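Local coordinates for putative curved DNA-binding protein (Chaetomium thermophilum var. thermophilum DSM 1495, PDB 4IPA), which belongs, as a thermophilic Arx1, to the methionine aminopeptidase-like M24 family, is linked to ribosome biogenesis and may bind DNA, at residues A[33-38]-A[66-71]; A[80-85]-A[128-133]; A[158-163]-A[253-258]; A[164-169]-A[382-387]; A[264-269]-A[330-335]. All coordinates share one frame; numbering follows the deposited sequence.

Contact 1 (A[33-38]-A[66-71])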
# COMPACT_ATOMS: atom_id res chain seq x y z
N ALA A 33 -3.69 -6.91 11.09
CA ALA A 33 -3.22 -7.64 9.92
C ALA A 33 -4.12 -8.82 9.57
O ALA A 33 -4.45 -9.03 8.42
CB ALA A 33 -1.80 -8.12 10.14
N GLN A 34 -4.50 -9.59 10.58
CA GLN A 34 -5.35 -10.74 10.34
C GLN A 34 -6.68 -10.28 9.77
O GLN A 34 -7.21 -10.91 8.85
CB GLN A 34 -5.57 -11.54 11.63
CG GLN A 34 -4.35 -12.35 12.07
CD GLN A 34 -4.62 -13.14 13.35
OE1 GLN A 34 -4.75 -12.58 14.44
NE2 GLN A 34 -4.74 -14.46 13.21
N ILE A 35 -7.22 -9.18 10.28
CA ILE A 35 -8.45 -8.65 9.72
C ILE A 35 -8.23 -8.19 8.28
O ILE A 35 -9.02 -8.52 7.40
CB ILE A 35 -9.05 -7.49 10.55
CG1 ILE A 35 -9.71 -8.02 11.82
CG2 ILE A 35 -10.10 -6.75 9.73
CD1 ILE A 35 -10.15 -6.93 12.81
N SER A 36 -7.15 -7.45 8.03
CA SER A 36 -6.92 -6.91 6.68
C SER A 36 -6.72 -8.04 5.69
O SER A 36 -7.23 -7.98 4.59
CB SER A 36 -5.70 -5.98 6.64
OG SER A 36 -5.73 -5.07 7.71
N GLU A 37 -5.97 -9.07 6.07
CA GLU A 37 -5.71 -10.16 5.15
C GLU A 37 -6.97 -10.96 4.85
O GLU A 37 -7.16 -11.42 3.72
CB GLU A 37 -4.58 -11.08 5.66
CG GLU A 37 -3.21 -10.39 5.70
CD GLU A 37 -2.11 -11.31 6.22
OE1 GLU A 37 -2.43 -12.42 6.71
OE2 GLU A 37 -0.91 -10.93 6.14
N LYS A 38 -7.83 -11.11 5.85
CA LYS A 38 -9.10 -11.82 5.65
C LYS A 38 -10.06 -11.02 4.75
O LYS A 38 -10.70 -11.59 3.88
CB LYS A 38 -9.76 -12.16 6.99
CG LYS A 38 -11.24 -12.55 6.88
CD LYS A 38 -11.72 -13.29 8.12
CE LYS A 38 -10.94 -14.60 8.32
NZ LYS A 38 -11.34 -15.39 9.54
N GLU A 66 -17.77 -5.50 10.04
CA GLU A 66 -18.16 -6.74 10.71
C GLU A 66 -16.97 -7.37 11.44
O GLU A 66 -17.06 -7.70 12.63
CB GLU A 66 -18.74 -7.76 9.72
CG GLU A 66 -20.02 -7.32 9.02
CD GLU A 66 -20.36 -8.20 7.80
OE1 GLU A 66 -19.73 -9.27 7.63
OE2 GLU A 66 -21.26 -7.82 7.02
N GLU A 67 -15.86 -7.53 10.73
CA GLU A 67 -14.66 -8.13 11.32
C GLU A 67 -14.23 -7.32 12.52
O GLU A 67 -13.88 -7.88 13.56
CB GLU A 67 -13.51 -8.22 10.31
CG GLU A 67 -13.73 -9.24 9.22
CD GLU A 67 -13.99 -10.63 9.78
OE1 GLU A 67 -13.39 -11.00 10.81
OE2 GLU A 67 -14.82 -11.36 9.20
N LEU A 68 -14.27 -5.99 12.38
CA LEU A 68 -13.84 -5.09 13.45
C LEU A 68 -14.72 -5.25 14.68
O LEU A 68 -14.23 -5.24 15.81
CB LEU A 68 -13.82 -3.63 12.96
CG LEU A 68 -12.61 -3.23 12.12
CD1 LEU A 68 -12.75 -1.86 11.52
CD2 LEU A 68 -11.33 -3.31 12.96
N SER A 69 -16.02 -5.38 14.47
CA SER A 69 -16.94 -5.48 15.61
C SER A 69 -16.78 -6.81 16.35
O SER A 69 -17.30 -6.97 17.45
CB SER A 69 -18.39 -5.31 15.16
OG SER A 69 -18.84 -6.48 14.52
N LYS A 70 -16.06 -7.75 15.74
CA LYS A 70 -15.84 -9.05 16.35
C LYS A 70 -14.60 -9.12 17.24
O LYS A 70 -14.33 -10.17 17.83
CB LYS A 70 -15.79 -10.14 15.28
CG LYS A 70 -17.11 -10.31 14.53
CD LYS A 70 -17.19 -11.62 13.74
CE LYS A 70 -16.24 -11.65 12.55
NZ LYS A 70 -16.83 -12.45 11.43
N VAL A 71 -13.86 -8.03 17.36
CA VAL A 71 -12.66 -8.03 18.20
C VAL A 71 -12.66 -6.84 19.16
O VAL A 71 -13.49 -5.93 19.01
CB VAL A 71 -11.35 -8.02 17.36
CG1 VAL A 71 -11.29 -9.23 16.46
CG2 VAL A 71 -11.24 -6.74 16.54
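Ile35 of helix 23-46 points its two branches at different parts of 66-71. The long branch reaches outward so that its end, CD1, meets Val71 CG2 tip to tip at 3.9 Å, while the Leu68 side chain crosses it at about a right angle, with Leu68 CD2 3.8 Å from Ile35 CD1. CG1 lies beside the backbone N (chi1 -75°), which leaves the short branch, CG2, opposite that N and resting on the stalk of Glu67, where Ile35 CG2 is 3.8 Å from Glu67 CB. A branched aliphatic residue suits this place because each branch meets its own partners. Glu67 runs past Ile35 in the opposite direction, then bends at chi2 (-56°), which brings its carboxylate across the Lys38 chain; Lys38 CD is 3.8 Å from Glu67 OE2. The lysine meets it through this CD methylene, its NZ staying 5.0 Å from Glu67 OE1. The salt bridge comes from Lys70, whose NZ stands 3.2 Å from Glu67 OE2, above the carboxylate plane. Putting an alanine at Glu67 would probably leave the Lys70 ammonium without its mate and Lys38 CD without the carboxylate it rests against. Lys79 NZ bonds to Leu68 O and Val71 O at the end of helix 53-69. This is helix-against-helix packing, an apolar core with a charged rim, joining the first two helices of the modelled chain in the pita-bread fold of the M24 family.

Contact 2 (A[80-85]-A[128-133])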
# COMPACT_ATOMS: atom_id res chain seq x y z
N GLY A 80 -10.80 0.77 13.84
CA GLY A 80 -11.46 1.19 12.62
C GLY A 80 -10.66 0.84 11.38
O GLY A 80 -9.80 -0.04 11.42
N PHE A 81 -10.94 1.53 10.27
CA PHE A 81 -10.16 1.39 9.04
C PHE A 81 -8.77 2.06 9.17
O PHE A 81 -8.66 3.14 9.73
CB PHE A 81 -10.89 2.06 7.87
CG PHE A 81 -12.16 1.38 7.45
CD1 PHE A 81 -13.31 1.48 8.23
CD2 PHE A 81 -12.22 0.67 6.26
CE1 PHE A 81 -14.49 0.87 7.84
CE2 PHE A 81 -13.41 0.06 5.86
CZ PHE A 81 -14.54 0.15 6.65
N SER A 82 -7.73 1.42 8.65
CA SER A 82 -6.49 2.13 8.37
C SER A 82 -6.52 2.57 6.90
O SER A 82 -5.74 3.41 6.48
CB SER A 82 -5.26 1.24 8.64
OG SER A 82 -5.22 0.13 7.75
N HIS A 83 -7.43 2.01 6.12
CA HIS A 83 -7.50 2.33 4.68
C HIS A 83 -8.77 1.76 4.10
O HIS A 83 -9.05 0.57 4.27
CB HIS A 83 -6.31 1.74 3.93
CG HIS A 83 -6.04 2.37 2.60
ND1 HIS A 83 -6.77 2.07 1.46
CD2 HIS A 83 -5.09 3.26 2.20
CE1 HIS A 83 -6.29 2.76 0.44
NE2 HIS A 83 -5.28 3.49 0.86
N PRO A 84 -9.54 2.60 3.39
CA PRO A 84 -10.78 2.17 2.74
C PRO A 84 -10.50 1.04 1.75
O PRO A 84 -9.38 0.95 1.23
CB PRO A 84 -11.22 3.42 1.98
CG PRO A 84 -9.97 4.16 1.72
CD PRO A 84 -9.16 3.97 2.98
N THR A 85 -11.49 0.19 1.50
CA THR A 85 -11.39 -0.80 0.45
C THR A 85 -11.28 -0.10 -0.89
O THR A 85 -12.13 0.72 -1.24
CB THR A 85 -12.63 -1.69 0.39
OG1 THR A 85 -12.79 -2.40 1.63
CG2 THR A 85 -12.51 -2.69 -0.74
N GLY A 128 -2.21 0.57 12.72
CA GLY A 128 -2.80 0.13 11.47
C GLY A 128 -1.90 -0.72 10.60
O GLY A 128 -0.67 -0.58 10.62
N THR A 129 -2.53 -1.63 9.86
CA THR A 129 -1.82 -2.39 8.84
C THR A 129 -2.52 -2.11 7.52
O THR A 129 -3.73 -2.24 7.43
CB THR A 129 -1.94 -3.91 9.09
OG1 THR A 129 -3.32 -4.27 9.13
CG2 THR A 129 -1.29 -4.29 10.43
N ILE A 130 -1.75 -1.71 6.52
CA ILE A 130 -2.29 -1.53 5.18
C ILE A 130 -1.70 -2.63 4.28
O ILE A 130 -0.51 -2.93 4.38
CB ILE A 130 -1.98 -0.12 4.63
CG1 ILE A 130 -2.52 0.95 5.58
CG2 ILE A 130 -2.58 0.07 3.23
CD1 ILE A 130 -2.24 2.38 5.15
N VAL A 131 -2.54 -3.24 3.44
CA VAL A 131 -2.09 -4.28 2.52
C VAL A 131 -2.53 -3.95 1.11
O VAL A 131 -3.58 -3.34 0.91
CB VAL A 131 -2.67 -5.69 2.89
CG1 VAL A 131 -2.22 -6.14 4.25
CG2 VAL A 131 -4.19 -5.70 2.81
N CYS A 132 -1.73 -4.36 0.13
CA CYS A 132 -2.12 -4.24 -1.27
C CYS A 132 -1.60 -5.45 -2.03
O CYS A 132 -0.39 -5.73 -2.01
CB CYS A 132 -1.57 -2.96 -1.91
SG CYS A 132 -1.98 -2.77 -3.71
N ASP A 133 -2.51 -6.15 -2.70
CA ASP A 133 -2.17 -7.23 -3.62
C ASP A 133 -2.59 -6.76 -5.02
O ASP A 133 -3.50 -5.93 -5.17
CB ASP A 133 -2.94 -8.52 -3.24
CG ASP A 133 -2.38 -9.79 -3.91
OD1 ASP A 133 -1.28 -9.74 -4.51
OD2 ASP A 133 -3.04 -10.86 -3.82
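Ser82 and Gly128 are where the backbones of the two segments come nearest, with Ser82 CB 3.9 Å from Gly128 CA. Glycine suits this place: a methyl group on Gly128 would point at Ser82 and clash with its CB. The serine hydroxyl sits between its own backbone N and carbonyl carbon (chi1 65°), which places OG beside strand 127-136, where Ser82 OG lies 2.8 Å from Thr129 O; Ala122 O of strand 115-124 is its other polar neighbour. Ile130 closes in beside this polar group, its CG1 3.6 Å from Ser82 OG, and a small polar residue fits here because it can face a strand carbonyl without pushing the isoleucine aside. The packing is looser at His83. Its side chain crosses Ile130 at about a right angle, and the nearest approach is 4.1 Å, from His83 CB to Ile130 CG2. The imidazole is held from its own chain: His83 ND1 donates to Pro84 O at 2.8 Å with an angle of 154°, in the carbonyl plane on a lone pair though a little tilted from the ring plane, which fixes the rotation of the ring. Even this looser part is buried. Thr129 turns the other way, its hydroxyl bonding to Ser36. Strands 79-88 and 127-136 flank strand 115-124 in an antiparallel sheet, and Ser82 and His83, both facing Gly121 of that middle strand, form a classic beta bulge where the edge strand turns its corner.

Contact 3 (A[158-163]-A[253-258]); sequences YYANEV and VEVGCS
Val255 overlaps the root of Asn161: its CG2 methyl comes to 3.7 Å from Asn161 CB, the two side chains crossing at about a right angle, while Val255 CG1 lies 3.9 Å from Asn161 CA. A beta-branched valine suits the strand and offers the helix two methyls, one against CA and the other against CB of Asn161. The preceding residue, Ala160, is small enough to let the helix come close; its CB stands 4.4 Å from Val255 CB and 4.5 Å from the SG of Cys257, two residues on from Val255 and on the same face of the strand. Helix 148-167 thus lies over strand 250-258 with the local axes 7.9 Å apart and their directions 149° from each other, roughly antiparallel. Leu164 and Leu200 also touch Val255, so the valine is wrapped by two helices on one face of the five-stranded sheet, the usual helix-on-sheet layering of the pita-bread fold. The amide oxygen of Asn161 is met by a water. Its CG lies opposite the backbone N (chi1 -169°), which places OD1 near Val253, and the water donates to Asn161 OD1 at 2.7 Å and also to Val253 O at 2.7 Å. No direct hydrogen bond joins the two segments. The chemistry therefore implies apolar packing, close at Asn161 and Val255 and looser at Ala160, with a water donating to two acceptors that could not bond to each other.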
# COMPACT_ATOMS: atom_id res chain seq x y z
N TYR A 158 7.18 -8.25 -7.96
CA TYR A 158 7.52 -9.24 -6.96
C TYR A 158 8.98 -9.10 -6.51
O TYR A 158 9.26 -9.02 -5.31
CB TYR A 158 7.27 -10.66 -7.51
CG TYR A 158 7.64 -11.78 -6.57
CD1 TYR A 158 8.92 -12.32 -6.54
CD2 TYR A 158 6.69 -12.30 -5.69
CE1 TYR A 158 9.24 -13.36 -5.68
CE2 TYR A 158 7.01 -13.33 -4.82
CZ TYR A 158 8.29 -13.85 -4.82
OH TYR A 158 8.59 -14.88 -3.95
N TYR A 159 9.91 -9.07 -7.47
CA TYR A 159 11.32 -9.03 -7.10
C TYR A 159 11.74 -7.68 -6.59
O TYR A 159 12.61 -7.59 -5.72
CB TYR A 159 12.24 -9.53 -8.23
CG TYR A 159 12.22 -11.03 -8.32
CD1 TYR A 159 12.73 -11.81 -7.29
CD2 TYR A 159 11.64 -11.67 -9.40
CE1 TYR A 159 12.70 -13.20 -7.36
CE2 TYR A 159 11.60 -13.06 -9.48
CZ TYR A 159 12.13 -13.82 -8.45
OH TYR A 159 12.09 -15.20 -8.52
N ALA A 160 11.12 -6.62 -7.09
CA ALA A 160 11.38 -5.31 -6.53
C ALA A 160 11.06 -5.35 -5.03
O ALA A 160 11.81 -4.82 -4.20
CB ALA A 160 10.55 -4.26 -7.24
N ASN A 161 9.95 -6.00 -4.68
CA ASN A 161 9.50 -6.09 -3.29
C ASN A 161 10.47 -6.90 -2.42
O ASN A 161 10.83 -6.49 -1.31
CB ASN A 161 8.09 -6.65 -3.21
CG ASN A 161 7.48 -6.52 -1.83
OD1 ASN A 161 7.56 -5.47 -1.21
ND2 ASN A 161 6.88 -7.61 -1.33
N GLU A 162 10.90 -8.05 -2.94
CA GLU A 162 11.86 -8.90 -2.25
C GLU A 162 13.19 -8.19 -2.02
O GLU A 162 13.81 -8.34 -0.97
CB GLU A 162 12.10 -10.21 -3.02
CG GLU A 162 10.87 -11.11 -3.08
CD GLU A 162 10.39 -11.55 -1.71
OE1 GLU A 162 11.21 -12.06 -0.92
OE2 GLU A 162 9.19 -11.37 -1.40
N VAL A 163 13.64 -7.44 -3.02
CA VAL A 163 14.87 -6.66 -2.89
C VAL A 163 14.70 -5.52 -1.88
O VAL A 163 15.52 -5.38 -0.98
CB VAL A 163 15.36 -6.12 -4.25
CG1 VAL A 163 16.58 -5.19 -4.05
CG2 VAL A 163 15.72 -7.28 -5.15
N VAL A 253 5.45 -0.91 3.60
CA VAL A 253 6.40 -0.99 2.51
C VAL A 253 5.69 -1.21 1.17
O VAL A 253 4.99 -2.22 0.99
CB VAL A 253 7.41 -2.14 2.72
CG1 VAL A 253 8.37 -2.22 1.52
CG2 VAL A 253 8.17 -1.97 4.06
N GLU A 254 5.88 -0.25 0.26
CA GLU A 254 5.24 -0.30 -1.06
C GLU A 254 6.23 -0.31 -2.21
O GLU A 254 7.24 0.43 -2.21
CB GLU A 254 4.27 0.87 -1.27
CG GLU A 254 3.46 0.72 -2.57
CD GLU A 254 2.50 1.87 -2.86
OE1 GLU A 254 2.14 2.61 -1.93
OE2 GLU A 254 2.11 2.02 -4.04
N VAL A 255 5.94 -1.16 -3.19
CA VAL A 255 6.60 -1.09 -4.50
C VAL A 255 5.56 -1.06 -5.61
O VAL A 255 4.48 -1.64 -5.47
CB VAL A 255 7.53 -2.29 -4.75
CG1 VAL A 255 8.67 -2.29 -3.74
CG2 VAL A 255 6.76 -3.61 -4.75
N GLY A 256 5.91 -0.38 -6.70
CA GLY A 256 5.08 -0.39 -7.89
C GLY A 256 5.87 -0.41 -9.20
O GLY A 256 6.92 0.24 -9.35
N CYS A 257 5.37 -1.16 -10.16
CA CYS A 257 6.00 -1.21 -11.47
C CYS A 257 5.01 -0.88 -12.57
O CYS A 257 3.79 -0.91 -12.38
CB CYS A 257 6.64 -2.56 -11.71
SG CYS A 257 8.12 -2.82 -10.73
N SER A 258 5.55 -0.55 -13.73
CA SER A 258 4.74 -0.15 -14.85
C SER A 258 5.28 -0.81 -16.10
O SER A 258 6.49 -0.99 -16.24
CB SER A 258 4.79 1.37 -14.99
OG SER A 258 4.17 1.80 -16.17
O HOH W 1 5.19 -4.64 -0.25

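Contact 4 (A[164-169]-A[382-387]); sequences LLRLMV and LKILEQ
The guanidinium group of Arg166 meets Gln387 O at its edge, near its plane, with a water also at the edge and in plane; Leu385 O and Ile384 O come to it obliquely. Arg166 NE donates to Gln387 O at 2.8 Å with an angle of 148°, the donor tilted somewhat out of the carbonyl plane. The water takes a bond from Arg166 NH2 (2.9 Å) and gives one to Gln387 O, which is therefore gripped twice. The chain is extended from CG to NE (chi2 156°), long enough to cross to helix 379-386, and its CD passes 3.2 Å from Ile384 O. In this helix-to-helix contact the C-terminal end of helix 148-167 packs on the C-terminal end of helix 379-386, the last of the modelled chain. An arginine suits the place, since its charge would favourably meet the partly negative carbonyls gathered at a helix C-terminus. Its remaining nitrogen, NH1, makes a salt bridge with Glu162. A leucine in place of Arg166 is likely to leave Gln387 O without its direct donor and Glu162 without this charged mate. Nearer the arginine's backbone, Ile384 CG2 packs on Arg166 CB at 3.9 Å, and Leu167 CD2 lies 4.4 Å from Ile384 CD1.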
# COMPACT_ATOMS: atom_id res chain seq x y z
N LEU A 164 13.65 -4.72 -2.03
CA LEU A 164 13.39 -3.61 -1.10
C LEU A 164 13.36 -4.08 0.37
O LEU A 164 14.01 -3.49 1.23
CB LEU A 164 12.07 -2.91 -1.44
CG LEU A 164 11.67 -1.78 -0.48
CD1 LEU A 164 12.86 -0.85 -0.26
CD2 LEU A 164 10.43 -1.00 -0.99
N LEU A 165 12.61 -5.13 0.65
CA LEU A 165 12.52 -5.66 2.01
C LEU A 165 13.91 -6.00 2.60
O LEU A 165 14.17 -5.72 3.78
CB LEU A 165 11.59 -6.87 2.05
CG LEU A 165 10.09 -6.58 1.83
CD1 LEU A 165 9.24 -7.87 1.80
CD2 LEU A 165 9.56 -5.61 2.89
N ARG A 166 14.77 -6.59 1.78
CA ARG A 166 16.13 -6.95 2.18
C ARG A 166 17.04 -5.73 2.35
O ARG A 166 17.92 -5.73 3.21
CB ARG A 166 16.73 -7.96 1.19
CG ARG A 166 16.27 -9.38 1.46
CD ARG A 166 16.35 -10.25 0.23
NE ARG A 166 15.83 -11.58 0.51
CZ ARG A 166 14.54 -11.92 0.41
NH1 ARG A 166 13.64 -11.01 0.02
NH2 ARG A 166 14.15 -13.15 0.71
N LEU A 167 16.80 -4.69 1.57
CA LEU A 167 17.55 -3.44 1.70
C LEU A 167 17.16 -2.71 2.98
O LEU A 167 17.81 -1.73 3.36
CB LEU A 167 17.33 -2.53 0.50
CG LEU A 167 17.91 -3.08 -0.81
CD1 LEU A 167 17.63 -2.17 -2.01
CD2 LEU A 167 19.41 -3.27 -0.64
N MET A 168 16.10 -3.19 3.64
CA MET A 168 15.59 -2.51 4.82
C MET A 168 16.07 -3.13 6.14
O MET A 168 15.93 -2.53 7.20
CB MET A 168 14.06 -2.43 4.79
CG MET A 168 13.49 -1.52 3.69
SD MET A 168 11.68 -1.40 3.78
CE MET A 168 11.44 -0.26 5.16
N VAL A 169 16.62 -4.33 6.06
CA VAL A 169 17.26 -4.93 7.21
C VAL A 169 18.45 -4.05 7.61
O VAL A 169 19.34 -3.80 6.80
CB VAL A 169 17.72 -6.36 6.90
CG1 VAL A 169 18.36 -7.01 8.14
CG2 VAL A 169 16.53 -7.18 6.44
N LEU A 382 21.20 -10.54 -7.48
CA LEU A 382 21.01 -11.96 -7.13
C LEU A 382 21.59 -12.28 -5.75
O LEU A 382 21.06 -13.12 -5.02
CB LEU A 382 21.60 -12.90 -8.19
CG LEU A 382 20.94 -12.85 -9.57
CD1 LEU A 382 21.76 -13.69 -10.53
CD2 LEU A 382 19.49 -13.34 -9.52
N LYS A 383 22.67 -11.60 -5.41
CA LYS A 383 23.29 -11.77 -4.11
C LYS A 383 22.39 -11.23 -2.97
O LYS A 383 22.13 -11.92 -1.99
CB LYS A 383 24.69 -11.16 -4.11
CG LYS A 383 25.68 -11.88 -5.00
CD LYS A 383 27.06 -11.21 -4.98
CE LYS A 383 28.06 -11.96 -5.87
NZ LYS A 383 29.41 -11.31 -5.89
N ILE A 384 21.90 -10.01 -3.14
CA ILE A 384 20.90 -9.46 -2.22
C ILE A 384 19.72 -10.43 -2.00
O ILE A 384 19.33 -10.70 -0.87
CB ILE A 384 20.38 -8.09 -2.69
CG1 ILE A 384 21.51 -7.06 -2.66
CG2 ILE A 384 19.24 -7.62 -1.81
CD1 ILE A 384 21.28 -5.88 -3.58
N LEU A 385 19.18 -10.96 -3.09
CA LEU A 385 18.07 -11.91 -2.99
C LEU A 385 18.39 -13.16 -2.17
O LEU A 385 17.48 -13.81 -1.66
CB LEU A 385 17.61 -12.33 -4.39
CG LEU A 385 16.80 -11.23 -5.08
CD1 LEU A 385 16.42 -11.65 -6.49
CD2 LEU A 385 15.57 -10.93 -4.24
N GLU A 386 19.68 -13.49 -2.05
CA GLU A 386 20.10 -14.63 -1.22
C GLU A 386 20.11 -14.29 0.28
O GLU A 386 20.05 -15.19 1.12
CB GLU A 386 21.48 -15.14 -1.65
CG GLU A 386 21.48 -15.85 -3.01
CD GLU A 386 20.38 -16.91 -3.10
OE1 GLU A 386 20.39 -17.85 -2.28
OE2 GLU A 386 19.51 -16.80 -3.99
N GLN A 387 20.21 -13.01 0.61
CA GLN A 387 20.19 -12.58 2.00
C GLN A 387 18.84 -12.91 2.64
O GLN A 387 17.81 -12.84 1.98
CB GLN A 387 20.44 -11.08 2.09
CG GLN A 387 21.72 -10.61 1.44
CD GLN A 387 21.78 -9.10 1.35
OE1 GLN A 387 22.62 -8.55 0.62
NE2 GLN A 387 20.89 -8.42 2.07
O HOH W 2 16.04 -15.26 1.51

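Contact 5 (A[264-269]-A[330-335]); sequences VKQFEQ and QYEVTG
Lys265 and Gly335 form the hydrogen-bonded pair of a two-stranded antiparallel ribbon made by strands 264-266 and 334-336. Each satisfies the other's backbone: Lys265 N donates to Gly335 O at 3.0 Å, and Gly335 N returns a bond to Lys265 O, also at 3.0 Å. The next pair, Gln266 with Thr334, makes no such bonds; there the CA-H groups of Thr334 and Gln266 approach Lys265 O and Val333 O instead. Beyond the ribbon the chain keeps one more link, Phe267 N to Val333 O at 2.9 Å, the donor standing above the carbonyl plane. Val333 N is served by its own neighbour, Glu332, whose OE1 takes it at 2.9 Å on the anti side, well out of the carboxylate plane. The Gln266 amide crosses this carboxylate with the two planes 44° apart. The hydroxyl of Thr94 bonds to both Glu332 O and Thr334 N. Glycine suits position 335 because the Phe267 ring lies against its backbone, with Phe267 CD1 3.6 Å from Gly335 N; a methyl there would press tightly on the ring. Val333 CG1 lies by Phe267 CB and Gln269 OE1, while Val333 CG2 is 3.1 Å from Gln269 O. At the start of strand 264-266 the valine and its threonine partner suit a strand, their branches meeting where Val264 CG1 touches Thr334 CB at 3.5 Å.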
# COMPACT_ATOMS: atom_id res chain seq x y z
N VAL A 264 4.01 9.32 -13.72
CA VAL A 264 2.71 9.46 -13.09
C VAL A 264 2.04 10.71 -13.65
O VAL A 264 2.70 11.71 -13.94
CB VAL A 264 2.87 9.54 -11.56
CG1 VAL A 264 1.62 10.06 -10.88
CG2 VAL A 264 3.25 8.18 -11.02
N LYS A 265 0.73 10.66 -13.82
CA LYS A 265 0.01 11.82 -14.33
C LYS A 265 -1.40 11.92 -13.73
O LYS A 265 -2.05 10.90 -13.49
CB LYS A 265 -0.04 11.73 -15.86
CG LYS A 265 -0.82 12.83 -16.54
CD LYS A 265 -1.66 12.26 -17.69
CE LYS A 265 -0.90 12.21 -19.01
NZ LYS A 265 -0.58 13.60 -19.49
N GLN A 266 -1.88 13.14 -13.52
CA GLN A 266 -3.23 13.32 -12.97
C GLN A 266 -4.34 12.89 -13.94
O GLN A 266 -4.34 13.28 -15.10
CB GLN A 266 -3.46 14.75 -12.50
CG GLN A 266 -4.77 14.91 -11.72
CD GLN A 266 -4.97 16.29 -11.11
OE1 GLN A 266 -4.09 17.16 -11.18
NE2 GLN A 266 -6.13 16.50 -10.50
N PHE A 267 -5.26 12.07 -13.45
CA PHE A 267 -6.45 11.70 -14.23
C PHE A 267 -7.68 12.48 -13.75
O PHE A 267 -7.59 13.27 -12.82
CB PHE A 267 -6.66 10.18 -14.21
CG PHE A 267 -5.76 9.43 -15.15
CD1 PHE A 267 -4.39 9.65 -15.14
CD2 PHE A 267 -6.27 8.53 -16.06
CE1 PHE A 267 -3.54 8.98 -16.02
CE2 PHE A 267 -5.43 7.84 -16.95
CZ PHE A 267 -4.06 8.06 -16.92
N GLU A 268 -8.81 12.27 -14.41
CA GLU A 268 -9.96 13.18 -14.24
C GLU A 268 -11.03 12.68 -13.27
O GLU A 268 -11.97 13.41 -12.95
CB GLU A 268 -10.57 13.52 -15.62
CG GLU A 268 -9.61 14.23 -16.58
CD GLU A 268 -10.17 14.41 -18.00
OE1 GLU A 268 -10.49 13.39 -18.66
OE2 GLU A 268 -10.26 15.58 -18.45
N GLN A 269 -10.90 11.45 -12.81
CA GLN A 269 -11.82 10.94 -11.80
C GLN A 269 -11.76 11.80 -10.53
O GLN A 269 -10.74 12.37 -10.20
CB GLN A 269 -11.54 9.48 -11.45
CG GLN A 269 -11.83 8.52 -12.60
CD GLN A 269 -10.69 8.44 -13.60
OE1 GLN A 269 -9.61 9.01 -13.37
NE2 GLN A 269 -10.91 7.73 -14.72
N GLN A 330 -5.74 15.53 0.52
CA GLN A 330 -6.45 14.90 -0.58
C GLN A 330 -5.42 14.13 -1.39
O GLN A 330 -4.35 14.64 -1.67
CB GLN A 330 -7.14 15.97 -1.44
CG GLN A 330 -7.63 15.53 -2.80
CD GLN A 330 -7.91 16.73 -3.70
OE1 GLN A 330 -9.05 17.06 -3.97
NE2 GLN A 330 -6.86 17.40 -4.15
N TYR A 331 -5.75 12.89 -1.73
CA TYR A 331 -4.91 12.09 -2.61
C TYR A 331 -5.46 12.15 -4.01
O TYR A 331 -6.45 11.49 -4.34
CB TYR A 331 -4.84 10.63 -2.14
CG TYR A 331 -4.21 10.52 -0.78
CD1 TYR A 331 -2.83 10.44 -0.63
CD2 TYR A 331 -5.00 10.55 0.37
CE1 TYR A 331 -2.24 10.36 0.63
CE2 TYR A 331 -4.43 10.46 1.63
CZ TYR A 331 -3.06 10.37 1.75
OH TYR A 331 -2.50 10.29 3.01
N GLU A 332 -4.83 12.97 -4.83
CA GLU A 332 -5.29 13.18 -6.19
C GLU A 332 -5.26 11.89 -6.97
O GLU A 332 -4.44 11.02 -6.72
CB GLU A 332 -4.45 14.25 -6.92
CG GLU A 332 -5.16 15.61 -7.02
CD GLU A 332 -6.58 15.54 -7.66
OE1 GLU A 332 -6.85 14.57 -8.42
OE2 GLU A 332 -7.41 16.44 -7.40
N VAL A 333 -6.20 11.78 -7.90
CA VAL A 333 -6.27 10.64 -8.79
C VAL A 333 -5.14 10.69 -9.82
O VAL A 333 -5.04 11.61 -10.61
CB VAL A 333 -7.61 10.63 -9.51
CG1 VAL A 333 -7.73 9.39 -10.37
CG2 VAL A 333 -8.74 10.71 -8.50
N THR A 334 -4.28 9.68 -9.79
CA THR A 334 -3.20 9.58 -10.76
C THR A 334 -3.16 8.18 -11.34
O THR A 334 -3.66 7.22 -10.74
CB THR A 334 -1.83 9.89 -10.14
OG1 THR A 334 -1.43 8.81 -9.30
CG2 THR A 334 -1.86 11.20 -9.34
N GLY A 335 -2.55 8.08 -12.51
CA GLY A 335 -2.41 6.82 -13.22
C GLY A 335 -1.18 6.87 -14.10
O GLY A 335 -0.49 7.89 -14.17

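How the contacts relate
From the N terminus, contact 1 closes a helical hairpin between helices 23-46 and 53-69. Contact 2 follows, tying strand 79-88 to strand 127-136; the two sites touch, since Ser36 probably bonds to Thr129 and Leu68 packs on Gly80, so the first helices lie against this sheet. Helix 148-167 then serves contacts 3 and 4, which cross along the chain: the first ties it to strand 250-258 of the five-stranded sheet, the second brings the C-terminal helix back to it, with Leu164 packed on Val253 and Val255 between them. Contact 5 joins a small ribbon within the long span bridged by contact 4, yet its centre lies about 32 Å from that of contact 4.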